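Side-chain contacts in Na Glutathione S-transferase 2 (Necator americanus, PDB 2ON5), which probably conjugates glutathione to electrophilic compounds, a step in their detoxification: residues I99-P104 against L126-K131; Q63-A68 against Q94-I99; H163-A168 against K187-P192. All coordinates share one frame; numbering follows the deposited sequence.

In the fold
The three contacts follow one another along the chain, and contacts 1 and 2 share Ile-99 on helix 82-101. Contact 2 (63-68 with 94-99) lies at the glutathione pocket and the subunit interface; its centre is about 14 Å from that of contact 1 and about 17 Å from that of contact 3. Contacts 1 and 3 are about 18 Å apart between centres, yet His-163 joins all three: NE2 of His-163 is 3.5 Å from Ile-102 CD1, and its side chain also packs on Tyr-95, Tyr-98 and Ile-99. In contact 1, the Lys-131 side chain and the glutathione bound at Asp-97 have their nearest atoms about 9 Å apart.

Contact 1 of 3, residues I99-P104 against L126-K131; sequences INEIRP and LPAREK. With EDO (1,2-ethanediol), chain I.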
# COMPACT_ATOMS: atom_id res chain seq x y z
N ILE A 99 7.67 -6.28 -4.12
CA ILE A 99 8.80 -5.73 -3.40
C ILE A 99 8.94 -6.30 -1.97
O ILE A 99 10.06 -6.55 -1.49
CB ILE A 99 8.75 -4.19 -3.38
CG1 ILE A 99 8.91 -3.62 -4.81
CG2 ILE A 99 9.80 -3.60 -2.37
CD1 ILE A 99 10.22 -3.94 -5.51
N ASN A 100 7.81 -6.51 -1.30
CA ASN A 100 7.83 -7.15 -0.01
C ASN A 100 8.39 -8.58 -0.12
O ASN A 100 9.22 -8.99 0.71
CB ASN A 100 6.44 -7.16 0.61
CG ASN A 100 6.45 -7.71 2.01
OD1 ASN A 100 6.99 -7.08 2.93
ND2 ASN A 100 5.87 -8.91 2.19
N GLU A 101 7.95 -9.29 -1.14
CA GLU A 101 8.44 -10.64 -1.43
C GLU A 101 9.96 -10.68 -1.61
O GLU A 101 10.61 -11.58 -1.09
CB GLU A 101 7.74 -11.20 -2.67
CG GLU A 101 8.06 -12.65 -2.98
CD GLU A 101 7.06 -13.29 -3.95
OE1 GLU A 101 7.20 -14.50 -4.22
OE2 GLU A 101 6.16 -12.58 -4.45
N ILE A 102 10.51 -9.71 -2.33
CA ILE A 102 11.97 -9.68 -2.58
C ILE A 102 12.80 -8.83 -1.60
O ILE A 102 14.01 -8.61 -1.81
CB ILE A 102 12.28 -9.31 -4.06
CG1 ILE A 102 11.84 -7.86 -4.36
CG2 ILE A 102 11.62 -10.34 -5.02
CD1 ILE A 102 12.48 -7.24 -5.60
N ARG A 103 12.16 -8.37 -0.51
CA ARG A 103 12.85 -7.56 0.51
C ARG A 103 14.23 -8.11 0.99
O ARG A 103 15.17 -7.33 1.14
CB ARG A 103 11.96 -7.29 1.72
CG ARG A 103 12.64 -6.36 2.75
CD ARG A 103 11.84 -6.18 4.06
NE ARG A 103 10.39 -6.17 3.89
CZ ARG A 103 9.66 -5.12 3.51
NH1 ARG A 103 10.23 -3.96 3.21
NH2 ARG A 103 8.33 -5.25 3.42
N PRO A 104 14.34 -9.43 1.22
CA PRO A 104 15.66 -9.99 1.60
C PRO A 104 16.76 -9.69 0.58
O PRO A 104 17.92 -9.43 0.96
CB PRO A 104 15.39 -11.50 1.70
CG PRO A 104 13.94 -11.59 2.02
CD PRO A 104 13.31 -10.48 1.22
N LEU A 126 14.03 -14.15 -9.15
CA LEU A 126 13.58 -14.72 -10.42
C LEU A 126 12.18 -15.33 -10.34
O LEU A 126 11.34 -15.02 -11.17
CB LEU A 126 14.59 -15.72 -11.02
CG LEU A 126 15.85 -15.11 -11.65
CD1 LEU A 126 16.75 -16.22 -12.18
CD2 LEU A 126 15.52 -14.10 -12.75
N PRO A 127 11.93 -16.21 -9.33
CA PRO A 127 10.58 -16.79 -9.22
C PRO A 127 9.50 -15.78 -8.87
O PRO A 127 8.36 -15.91 -9.34
CB PRO A 127 10.74 -17.80 -8.08
CG PRO A 127 12.20 -18.05 -7.98
CD PRO A 127 12.83 -16.75 -8.29
N ALA A 128 9.84 -14.77 -8.06
CA ALA A 128 8.90 -13.71 -7.68
C ALA A 128 8.54 -12.86 -8.88
O ALA A 128 7.38 -12.45 -9.05
CB ALA A 128 9.47 -12.84 -6.54
N ARG A 129 9.53 -12.59 -9.74
CA ARG A 129 9.27 -11.72 -10.88
C ARG A 129 8.53 -12.49 -11.99
O ARG A 129 7.82 -11.89 -12.79
CB ARG A 129 10.56 -11.02 -11.39
CG ARG A 129 11.55 -11.91 -12.16
CD ARG A 129 11.08 -12.15 -13.59
NE ARG A 129 12.10 -12.64 -14.53
CZ ARG A 129 12.45 -13.92 -14.66
NH1 ARG A 129 11.93 -14.83 -13.83
NH2 ARG A 129 13.35 -14.29 -15.57
N GLU A 130 8.70 -13.81 -12.03
CA GLU A 130 7.92 -14.63 -12.99
C GLU A 130 6.41 -14.43 -12.79
O GLU A 130 5.65 -14.26 -13.78
CB GLU A 130 8.30 -16.12 -12.87
CG GLU A 130 7.40 -17.07 -13.66
CD GLU A 130 7.72 -17.10 -15.15
OE1 GLU A 130 8.88 -16.83 -15.52
OE2 GLU A 130 6.82 -17.40 -15.97
N LYS A 131 5.97 -14.45 -11.53
CA LYS A 131 4.56 -14.22 -11.18
C LYS A 131 4.22 -12.76 -11.44
O LYS A 131 3.23 -12.47 -12.11
CB LYS A 131 4.29 -14.51 -9.70
CG LYS A 131 4.32 -16.00 -9.29
CD LYS A 131 4.19 -16.19 -7.76
CE LYS A 131 5.43 -15.69 -7.02
NZ LYS A 131 5.25 -15.70 -5.53
C1 EDO I . 12.76 -17.82 -14.45
O1 EDO I . 11.39 -17.49 -14.73
C2 EDO I . 13.58 -17.91 -15.74
O2 EDO I . 14.45 -16.77 -15.92
O HOH W 1 5.53 -11.82 -7.23
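Glu-101 lies over the methyl group of Ala-128, its carboxylate carbon CD 3.6 Å from Ala-128 CB. The glutamate is extended, with CG anti to the backbone N (chi1 -174°), and this carries the carboxylate past the alanine toward the next turn of the opposite helix. There Lys-131 arrives at about a right angle to it, bent at chi3 (-69°), and forms a salt bridge from NZ to Glu-101 OE1 at 2.6 Å. OE1 accepts through its syn lone pair, the one that faces OE2.

The second carboxylate oxygen is tied to the same helix through water. Water 1 donates to Glu-101 OE2 at 3.0 Å and to Ala-128 O at 2.7 Å. One carboxylate thus holds a side chain with one oxygen and, indirectly, a backbone carbonyl with the other.

The same methyl also meets Ile-102: Ala-128 CB is 3.6 Å from Ile-102 CG2. Ile-102 is buried and also packs on Leu-125 and His-163, while Tyr-98 reaches Ala-128. The small side chain is consistent with the close backbones: the CA atoms of Glu-101 and Ala-128 are 7.0 Å apart. Ile-102 departs from helical geometry between helices 82-101 and 103-110, so the contact spans the break.

Next to Ala-128, Arg-129 leads away from this interface, and its NE is hydrogen-bonded to Ile-174 O. The segments bury 154 Å² together, a salt bridge beside a small apolar patch, where helix 117-143 packs on helix 82-101 in the all-helical C-terminal domain of the glutathione transferase fold.

Contact 2 of 3, residues Q63-A68 against Q94-I99; sequences QSFAIA and QYKDYI. With GSH (glutathione), chain V; GSH (glutathione), chain B; EDO (1,2-ethanediol), chain P; EDO (1,2-ethanediol), chain O.
Phe-65 and Lys-96 make the main direct contact. The lysine methylenes pass CE1 of the ring, and the ammonium nitrogen NZ, coming in obliquely, ends 3.4 Å from Phe-65 CD1. With chi1 at -179° the lysine chain points away from its own backbone N and across the gap. Tyr-95 meets the same phenyl group edge to edge, with Tyr-95 CD2 3.8 Å from Phe-65 CZ. One ethanediol carbon lies over a face of the Phe-65 ring, and a second ethanediol, hydrogen-bonded to Tyr-95 OH, sits at its edge; both probably come from the crystallisation liquor.

Water 2 bridges the segments. Lying in the plane of the Phe-65 ring, at its edge, it accepts from Phe-65 N at 2.9 Å and from Lys-96 NZ at 3.0 Å, and donates to Gln-63 OE1. That amide oxygen also receives the amino group N1 of glutathione at 2.6 Å.

Helix 64-75 starts here, with Gln-63 at the N-cap position, in the thioredoxin-like N-terminal domain. The gamma-glutamyl carboxylate of glutathione sits at this helix N-terminus: Ser-64 N donates to O12 at 3.0 Å (170°), and Ser-64 OG donates to O11 at a very short 2.5 Å. The helix N-terminus and the nearby ammonium of Lys-96 would probably favour that charge. Gln-50, Lys-43, Ile-51 and Trp-39 also hydrogen-bond to the ligand.

Farther out, the second subunit fixes the first shell. Gln-63 NE2 is hydrogen-bonded to Asp-97 of that subunit, which also binds the glutathione, while Asp-97 of this chain takes N1 of the other glutathione on OD1 at 2.9 Å. Each pocket is therefore built partly across the dimer interface. Behind Tyr-95, Ile-99 CG1 lies over one ring face.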
# COMPACT_ATOMS: atom_id res chain seq x y z
N GLN A 63 5.31 7.76 4.15
CA GLN A 63 4.91 6.63 3.31
C GLN A 63 5.07 6.85 1.81
O GLN A 63 4.34 7.62 1.19
CB GLN A 63 3.49 6.11 3.68
CG GLN A 63 3.49 5.39 5.02
CD GLN A 63 4.06 3.96 4.91
OE1 GLN A 63 4.42 3.50 3.82
NE2 GLN A 63 4.14 3.27 6.05
N SER A 64 6.02 6.12 1.21
CA SER A 64 6.42 6.38 -0.17
C SER A 64 5.25 6.40 -1.18
O SER A 64 5.20 7.29 -2.03
CB SER A 64 7.51 5.40 -0.63
OG SER A 64 7.00 4.06 -0.67
N PHE A 65 4.32 5.45 -1.08
CA PHE A 65 3.14 5.44 -1.98
C PHE A 65 2.16 6.56 -1.71
O PHE A 65 1.56 7.09 -2.64
CB PHE A 65 2.43 4.08 -1.99
CG PHE A 65 3.28 2.95 -2.56
CD1 PHE A 65 4.22 2.29 -1.76
CD2 PHE A 65 3.19 2.60 -3.90
CE1 PHE A 65 5.04 1.24 -2.30
CE2 PHE A 65 3.98 1.56 -4.44
CZ PHE A 65 4.90 0.88 -3.65
N ALA A 66 1.97 6.92 -0.43
CA ALA A 66 1.11 8.06 -0.11
C ALA A 66 1.72 9.33 -0.72
O ALA A 66 1.02 10.17 -1.30
CB ALA A 66 0.91 8.21 1.38
N ILE A 67 3.03 9.46 -0.60
CA ILE A 67 3.74 10.59 -1.20
C ILE A 67 3.65 10.57 -2.72
O ILE A 67 3.38 11.59 -3.34
CB ILE A 67 5.24 10.60 -0.77
CG1 ILE A 67 5.34 10.84 0.74
CG2 ILE A 67 6.00 11.73 -1.56
CD1 ILE A 67 6.72 10.40 1.37
N ALA A 68 3.92 9.41 -3.33
CA ALA A 68 3.88 9.32 -4.79
C ALA A 68 2.50 9.70 -5.33
O ALA A 68 2.40 10.45 -6.30
CB ALA A 68 4.27 7.90 -5.29
N GLN A 94 0.11 -4.08 -6.18
CA GLN A 94 0.70 -5.37 -6.58
C GLN A 94 2.24 -5.31 -6.62
O GLN A 94 2.95 -6.23 -6.16
CB GLN A 94 0.14 -5.86 -7.92
CG GLN A 94 0.64 -7.27 -8.31
CD GLN A 94 -0.07 -8.36 -7.50
OE1 GLN A 94 -1.03 -8.09 -6.77
NE2 GLN A 94 0.42 -9.61 -7.61
N TYR A 95 2.76 -4.22 -7.18
CA TYR A 95 4.20 -3.90 -7.10
C TYR A 95 4.76 -3.90 -5.65
O TYR A 95 5.84 -4.43 -5.39
CB TYR A 95 4.45 -2.53 -7.74
CG TYR A 95 5.89 -2.05 -7.58
CD1 TYR A 95 6.90 -2.59 -8.38
CD2 TYR A 95 6.22 -1.09 -6.63
CE1 TYR A 95 8.27 -2.13 -8.24
CE2 TYR A 95 7.57 -0.63 -6.46
CZ TYR A 95 8.57 -1.16 -7.27
OH TYR A 95 9.88 -0.75 -7.12
N LYS A 96 4.03 -3.26 -4.73
CA LYS A 96 4.41 -3.22 -3.32
C LYS A 96 4.46 -4.64 -2.72
O LYS A 96 5.41 -4.95 -1.99
CB LYS A 96 3.45 -2.35 -2.50
CG LYS A 96 3.84 -2.26 -1.03
CD LYS A 96 2.92 -1.31 -0.28
CE LYS A 96 3.72 -0.47 0.68
NZ LYS A 96 2.98 0.77 0.98
N ASP A 97 3.46 -5.47 -3.04
CA ASP A 97 3.47 -6.90 -2.64
C ASP A 97 4.73 -7.63 -3.14
O ASP A 97 5.36 -8.40 -2.40
CB ASP A 97 2.22 -7.65 -3.17
CG ASP A 97 0.93 -7.29 -2.40
OD1 ASP A 97 -0.16 -7.72 -2.85
OD2 ASP A 97 1.01 -6.59 -1.37
N TYR A 98 5.06 -7.43 -4.42
CA TYR A 98 6.27 -8.04 -5.03
C TYR A 98 7.55 -7.58 -4.34
O TYR A 98 8.42 -8.41 -4.00
CB TYR A 98 6.31 -7.70 -6.52
CG TYR A 98 7.67 -7.85 -7.21
CD1 TYR A 98 8.16 -9.12 -7.54
CD2 TYR A 98 8.44 -6.73 -7.53
CE1 TYR A 98 9.41 -9.27 -8.18
CE2 TYR A 98 9.66 -6.86 -8.18
CZ TYR A 98 10.15 -8.13 -8.49
OH TYR A 98 11.38 -8.27 -9.12
N ILE A 99 7.67 -6.28 -4.12
CA ILE A 99 8.80 -5.73 -3.40
C ILE A 99 8.94 -6.30 -1.97
O ILE A 99 10.06 -6.55 -1.49
CB ILE A 99 8.75 -4.19 -3.38
CG1 ILE A 99 8.91 -3.62 -4.81
CG2 ILE A 99 9.80 -3.60 -2.37
CD1 ILE A 99 10.22 -3.94 -5.51
N1 GSH V . 5.82 1.30 3.66
CA1 GSH V . 7.21 1.78 3.49
C1 GSH V . 7.23 2.95 2.51
O11 GSH V . 6.87 2.66 1.35
O12 GSH V . 7.57 4.14 2.78
CB1 GSH V . 7.94 2.02 4.81
CG1 GSH V . 9.24 2.80 4.67
CD1 GSH V . 10.48 2.04 5.12
OE1 GSH V . 10.51 0.63 5.28
N2 GSH V . 11.53 2.85 5.34
CA2 GSH V . 12.94 2.52 5.29
C2 GSH V . 13.64 3.08 6.51
O2 GSH V . 13.14 4.20 7.21
CB2 GSH V . 13.55 3.12 4.03
SG2 GSH V . 13.85 1.96 2.66
N3 GSH V . 14.73 2.43 6.93
CA3 GSH V . 15.39 2.80 8.17
C3 GSH V . 14.60 2.53 9.44
O31 GSH V . 13.55 1.87 9.42
O32 GSH V . 15.01 2.98 10.54
N1 GSH B . -2.22 -6.71 -1.03
CA1 GSH B . -3.33 -7.60 -0.62
C1 GSH B . -4.63 -6.80 -0.68
O11 GSH B . -5.65 -7.08 -1.33
O12 GSH B . -4.65 -5.78 0.01
CB1 GSH B . -3.27 -8.96 -1.34
CG1 GSH B . -4.56 -9.76 -1.44
CD1 GSH B . -4.46 -11.11 -0.73
OE1 GSH B . -3.31 -11.50 -0.01
N2 GSH B . -5.54 -11.89 -0.82
CA2 GSH B . -5.63 -13.21 -0.22
C2 GSH B . -5.78 -14.32 -1.22
O2 GSH B . -6.38 -14.08 -2.45
CB2 GSH B . -6.84 -13.17 0.70
SG2 GSH B . -6.46 -12.40 2.28
N3 GSH B . -5.32 -15.54 -0.89
CA3 GSH B . -5.62 -16.72 -1.68
C3 GSH B . -4.65 -17.00 -2.81
O31 GSH B . -4.84 -17.97 -3.59
O32 GSH B . -3.65 -16.28 -3.00
C1 EDO P . 9.99 0.22 -3.59
O1 EDO P . 10.43 -0.05 -4.91
C2 EDO P . 8.52 0.59 -3.62
O2 EDO P . 7.82 -0.39 -2.88
C1 EDO O . 7.23 3.64 -4.43
O1 EDO O . 8.11 3.42 -3.32
C2 EDO O . 6.63 5.04 -4.32
O2 EDO O . 7.74 5.93 -4.31
O HOH W 2 3.65 3.64 1.12

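Contact 3 of 3, residues H163-A168 against K187-P192; sequences HTSGIA and KVRSIP
Ser-165 OG is hydrogen-bonded to the carbonyl oxygens of Ala-161 and Glu-162, in the preceding turn of its own helix, and it also lies against the guanidinium of Arg-189. Its single proton must be shared between the two carbonyls or go mainly to Ala-161 O, the stronger partner. The first torsion accounts for this: at chi1 69°, OG stands between the backbone N and carbonyl carbon of its residue, near the preceding turn.

Arg-189 meets the serine with a flat face. Ser-165 CB lies 3.4 Å above the guanidinium plane, displaced toward its rim, and is 3.5 Å from Arg-189 NE. The hydroxyl lies over the same group, with Ser-165 OG 3.2 Å from Arg-189 NH1. Because the guanidinium N-H bonds lie in its plane while the oxygen is above it, the angle is poor and the pair is not hydrogen-bonded. The contact is therefore one of van der Waals touch. A bend at chi3 (52°) turns the arginine tip across the serine, and Arg-189 CD still lies 3.6 Å from Ser-165 CB.

With 85 Å² buried in all and CA atoms of Ser-165 and Arg-189 9.0 Å apart, this is a modest join at the surface. Arg-201 brings a second positive group close to Arg-189 NH1. The two helices also meet alongside, where Val-188 packs on Asp-157, Leu-158 and Ala-161.

Ser-190 OG donates to Lys-187 O at 2.7 Å, tilted 32° from the carbonyl plane, and Ile-191 N bonds to Val-188 O at 3.2 Å. Ile-191 then takes the N-cap position of helix 192-200. The arrangement joins the C-terminal part of helix 179-189 to helix 155-168 within the helical bundle of the glutathione transferase C-terminal domain.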
# COMPACT_ATOMS: atom_id res chain seq x y z
N HIS A 163 12.44 0.01 -10.94
CA HIS A 163 12.83 -1.26 -10.36
C HIS A 163 13.54 -2.13 -11.37
O HIS A 163 14.67 -2.60 -11.12
CB HIS A 163 11.61 -2.05 -9.81
CG HIS A 163 11.98 -3.43 -9.37
ND1 HIS A 163 11.64 -4.56 -10.08
CD2 HIS A 163 12.74 -3.84 -8.34
CE1 HIS A 163 12.15 -5.62 -9.48
NE2 HIS A 163 12.84 -5.21 -8.42
N THR A 164 12.87 -2.41 -12.50
CA THR A 164 13.44 -3.39 -13.42
C THR A 164 14.79 -2.94 -13.99
O THR A 164 15.74 -3.74 -14.05
CB THR A 164 12.49 -3.78 -14.56
OG1 THR A 164 12.23 -2.65 -15.41
CG2 THR A 164 11.17 -4.33 -14.02
N SER A 165 14.87 -1.66 -14.35
CA SER A 165 16.11 -1.12 -14.92
C SER A 165 17.24 -1.14 -13.89
O SER A 165 18.41 -1.43 -14.22
CB SER A 165 15.90 0.30 -15.46
OG SER A 165 15.68 1.22 -14.41
N GLY A 166 16.87 -0.86 -12.64
CA GLY A 166 17.81 -0.86 -11.52
C GLY A 166 18.42 -2.23 -11.28
O GLY A 166 19.64 -2.34 -11.15
N ILE A 167 17.59 -3.26 -11.21
CA ILE A 167 18.10 -4.65 -11.09
C ILE A 167 18.90 -5.09 -12.32
O ILE A 167 19.95 -5.79 -12.22
CB ILE A 167 16.96 -5.66 -10.94
CG1 ILE A 167 16.01 -5.26 -9.79
CG2 ILE A 167 17.50 -7.11 -10.80
CD1 ILE A 167 16.70 -5.24 -8.44
N ALA A 168 18.39 -4.70 -13.50
CA ALA A 168 19.00 -5.16 -14.76
C ALA A 168 20.43 -4.62 -14.92
O ALA A 168 21.25 -5.24 -15.61
CB ALA A 168 18.15 -4.78 -15.96
N LYS A 187 10.77 2.52 -22.81
CA LYS A 187 9.77 3.55 -23.17
C LYS A 187 9.67 4.66 -22.11
O LYS A 187 9.83 5.85 -22.42
CB LYS A 187 8.40 2.91 -23.44
CG LYS A 187 7.30 3.93 -23.86
CD LYS A 187 5.97 3.23 -24.09
CE LYS A 187 4.92 4.20 -24.64
NZ LYS A 187 5.23 4.46 -26.05
N VAL A 188 9.43 4.26 -20.86
CA VAL A 188 9.32 5.19 -19.72
C VAL A 188 10.56 6.06 -19.56
O VAL A 188 10.46 7.28 -19.48
CB VAL A 188 8.97 4.41 -18.41
CG1 VAL A 188 9.00 5.33 -17.13
CG2 VAL A 188 7.57 3.72 -18.55
N ARG A 189 11.72 5.42 -19.55
CA ARG A 189 12.99 6.11 -19.27
C ARG A 189 13.47 7.04 -20.39
O ARG A 189 14.38 7.85 -20.17
CB ARG A 189 14.06 5.09 -18.87
CG ARG A 189 13.80 4.52 -17.46
CD ARG A 189 14.49 3.17 -17.20
NE ARG A 189 15.93 3.19 -17.51
CZ ARG A 189 16.90 3.61 -16.69
NH1 ARG A 189 16.62 4.12 -15.48
NH2 ARG A 189 18.16 3.56 -17.11
N SER A 190 12.85 6.95 -21.57
CA SER A 190 13.17 7.81 -22.70
C SER A 190 12.31 9.08 -22.74
O SER A 190 12.55 9.96 -23.58
CB SER A 190 13.06 7.05 -24.02
OG SER A 190 11.70 6.63 -24.23
N ILE A 191 11.32 9.18 -21.86
CA ILE A 191 10.55 10.43 -21.75
C ILE A 191 11.59 11.53 -21.44
O ILE A 191 12.35 11.38 -20.50
CB ILE A 191 9.47 10.37 -20.65
CG1 ILE A 191 8.41 9.30 -21.00
CG2 ILE A 191 8.90 11.79 -20.39
CD1 ILE A 191 7.46 8.91 -19.84
N PRO A 192 11.64 12.61 -22.24
CA PRO A 192 12.75 13.57 -22.13
C PRO A 192 13.11 14.07 -20.73
O PRO A 192 14.29 13.98 -20.38
CB PRO A 192 12.31 14.71 -23.05
CG PRO A 192 11.56 13.99 -24.12
CD PRO A 192 10.73 13.00 -23.34